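Local coordinates for protein mucus binding proteinn (Lactobacillus reuteri, PDB 4MT5) that probably binds mucin glycoproteins at the surface of the bacterium, this chain being one ubiquitin-like mucus-binding repeat of a much longer cell-wall protein, at residues I93-E98 with K176-V181. Numbering follows the deposited sequence.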
loop_
_atom_site.group_PDB
_atom_site.type_symbol
_atom_site.label_atom_id
_atom_site.label_comp_id
_atom_site.label_asym_id
_atom_site.label_seq_id
_atom_site.Cartn_x
_atom_site.Cartn_y
_atom_site.Cartn_z
ATOM N N ILE A 93 -13.406 -18.473 22.268
ATOM C CA ILE A 93 -13.692 -19.714 22.973
ATOM C C ILE A 93 -15.043 -19.623 23.659
ATOM O O ILE A 93 -15.274 -18.719 24.456
ATOM C CB ILE A 93 -12.640 -20.017 24.042
ATOM C CG1 ILE A 93 -11.246 -19.979 23.435
ATOM C CG2 ILE A 93 -12.886 -21.397 24.617
ATOM C CD1 ILE A 93 -11.092 -20.959 22.289
ATOM N N HIS A 94 -15.936 -20.554 23.334
ATOM C CA HIS A 94 -17.214 -20.687 24.042
ATOM C C HIS A 94 -17.141 -21.787 25.112
ATOM O O HIS A 94 -16.641 -22.887 24.860
ATOM C CB HIS A 94 -18.368 -20.980 23.070
ATOM C CG HIS A 94 -18.613 -19.896 22.065
ATOM N ND1 HIS A 94 -18.915 -18.600 22.426
ATOM C CD2 HIS A 94 -18.612 -19.920 20.708
ATOM C CE1 HIS A 94 -19.083 -17.871 21.336
ATOM N NE2 HIS A 94 -18.899 -18.646 20.280
ATOM N N TYR A 95 -17.639 -21.482 26.304
ATOM C CA TYR A 95 -17.692 -22.464 27.378
ATOM C C TYR A 95 -19.151 -22.809 27.739
ATOM O O TYR A 95 -19.853 -21.999 28.340
ATOM C CB TYR A 95 -16.940 -21.943 28.611
ATOM C CG TYR A 95 -15.484 -21.572 28.378
ATOM C CD1 TYR A 95 -14.498 -22.548 28.284
ATOM C CD2 TYR A 95 -15.092 -20.238 28.275
ATOM C CE1 TYR A 95 -13.160 -22.207 28.083
ATOM C CE2 TYR A 95 -13.757 -19.886 28.074
ATOM C CZ TYR A 95 -12.797 -20.876 27.980
ATOM O OH TYR A 95 -11.478 -20.530 27.780
ATOM N N VAL A 96 -19.605 -24.011 27.381
ATOM C CA VAL A 96 -21.013 -24.380 27.568
ATOM C C VAL A 96 -21.238 -25.648 28.395
ATOM O O VAL A 96 -20.346 -26.093 29.115
ATOM C CB VAL A 96 -21.729 -24.548 26.214
ATOM C CG1 VAL A 96 -21.739 -23.236 25.461
ATOM C CG2 VAL A 96 -21.057 -25.630 25.388
ATOM N N ASP A 97 -22.444 -26.212 28.292
ATOM C CA ASP A 97 -22.777 -27.513 28.899
ATOM C C ASP A 97 -23.520 -28.457 27.933
ATOM O O ASP A 97 -23.381 -28.348 26.715
ATOM C CB ASP A 97 -23.558 -27.335 30.210
ATOM C CG ASP A 97 -24.903 -26.631 30.021
ATOM O OD1 ASP A 97 -25.562 -26.821 28.971
ATOM O OD2 ASP A 97 -25.313 -25.895 30.949
ATOM N N GLU A 98 -24.316 -29.372 28.479
ATOM C CA GLU A 98 -25.041 -30.344 27.661
ATOM C C GLU A 98 -26.155 -29.674 26.870
ATOM O O GLU A 98 -26.465 -30.070 25.740
ATOM C CB GLU A 98 -25.636 -31.442 28.542
ATOM C CG GLU A 98 -24.674 -32.003 29.575
ATOM C CD GLU A 98 -23.585 -32.861 28.960
ATOM O OE1 GLU A 98 -23.639 -33.129 27.738
ATOM O OE2 GLU A 98 -22.675 -33.274 29.709
ATOM N N LYS A 176 -13.967 -21.923 18.625
ATOM C CA LYS A 176 -13.749 -23.193 19.288
ATOM C C LYS A 176 -14.626 -23.231 20.533
ATOM O O LYS A 176 -14.639 -22.284 21.326
ATOM C CB LYS A 176 -12.279 -23.320 19.684
ATOM C CG LYS A 176 -11.558 -24.521 19.119
ATOM C CD LYS A 176 -11.599 -24.583 17.612
ATOM C CE LYS A 176 -10.575 -25.613 17.127
ATOM N NZ LYS A 176 -10.704 -25.982 15.684
ATOM N N THR A 177 -15.348 -24.338 20.704
ATOM C CA THR A 177 -16.295 -24.494 21.807
ATOM C C THR A 177 -15.852 -25.552 22.827
ATOM O O THR A 177 -15.470 -26.661 22.451
ATOM C CB THR A 177 -17.681 -24.853 21.257
ATOM O OG1 THR A 177 -18.093 -23.837 20.331
ATOM C CG2 THR A 177 -18.692 -24.952 22.378
ATOM N N VAL A 178 -15.891 -25.196 24.112
ATOM C CA VAL A 178 -15.599 -26.144 25.191
ATOM C C VAL A 178 -16.878 -26.563 25.929
ATOM O O VAL A 178 -17.634 -25.709 26.405
ATOM C CB VAL A 178 -14.627 -25.549 26.226
ATOM C CG1 VAL A 178 -14.040 -26.647 27.096
ATOM C CG2 VAL A 178 -13.530 -24.806 25.540
ATOM N N VAL A 179 -17.114 -27.873 26.029
ATOM C CA VAL A 179 -18.315 -28.393 26.692
ATOM C C VAL A 179 -17.992 -29.021 28.045
ATOM O O VAL A 179 -17.155 -29.917 28.148
ATOM C CB VAL A 179 -19.070 -29.430 25.832
ATOM C CG1 VAL A 179 -20.355 -29.830 26.517
ATOM C CG2 VAL A 179 -19.375 -28.872 24.461
ATOM N N TYR A 180 -18.671 -28.535 29.076
ATOM C CA TYR A 180 -18.488 -29.031 30.431
ATOM C C TYR A 180 -19.510 -30.117 30.766
ATOM O O TYR A 180 -20.720 -29.901 30.643
ATOM C CB TYR A 180 -18.611 -27.876 31.426
ATOM C CG TYR A 180 -17.355 -27.040 31.570
ATOM C CD1 TYR A 180 -16.545 -27.154 32.701
ATOM C CD2 TYR A 180 -16.980 -26.134 30.578
ATOM C CE1 TYR A 180 -15.397 -26.391 32.842
ATOM C CE2 TYR A 180 -15.825 -25.365 30.708
ATOM C CZ TYR A 180 -15.040 -25.498 31.842
ATOM O OH TYR A 180 -13.900 -24.742 31.979
ATOM N N VAL A 181 -19.021 -31.283 31.186
ATOM C CA VAL A 181 -19.893 -32.392 31.578
ATOM C C VAL A 181 -20.109 -32.399 33.089
ATOM O O VAL A 181 -19.159 -32.294 33.860
ATOM C CB VAL A 181 -19.322 -33.757 31.120
ATOM C CG1 VAL A 181 -20.092 -34.896 31.753
ATOM C CG2 VAL A 181 -19.343 -33.864 29.592
#
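Y95 CD1 meets the Y180 ring at its edge, in plane, 3.9 Å from Y180 CE2, while one face of the Y95 ring carries I93 CG2, offset toward the rim. At the edge of the H94 ring, also in plane, sits T177 OG1, 4.0 Å from H94 CD2. V178 runs beside Y95, its CB 3.6 Å from Y95 CD1. Because I93 CG1 stands beside the backbone N (chi1 -53°), CG2 is placed to touch both the Y95 ring and V178 CG2, the latter at 3.6 Å, and CD1 reaches K176 CB. Replacing I93 with alanine would probably open a gap between Y95, V178 and K176 and give the Y95 ring more freedom to turn.

Four backbone hydrogen bonds define the parallel pairing: H94 N to K176 O, V178 N to H94 O, V96 N to V178 O (2.8 Å) and Y180 N to V96 O, whose donor lies 41° above the carbonyl plane. This is consistent with first and last strands pairing in a beta-grasp domain. I93, Y95, V178 and Y180 form a largely apolar, buried cluster in which P150 O satisfies the Y180 hydroxyl, whereas on the other face V96 and V179 accompany H94 and exposed T177.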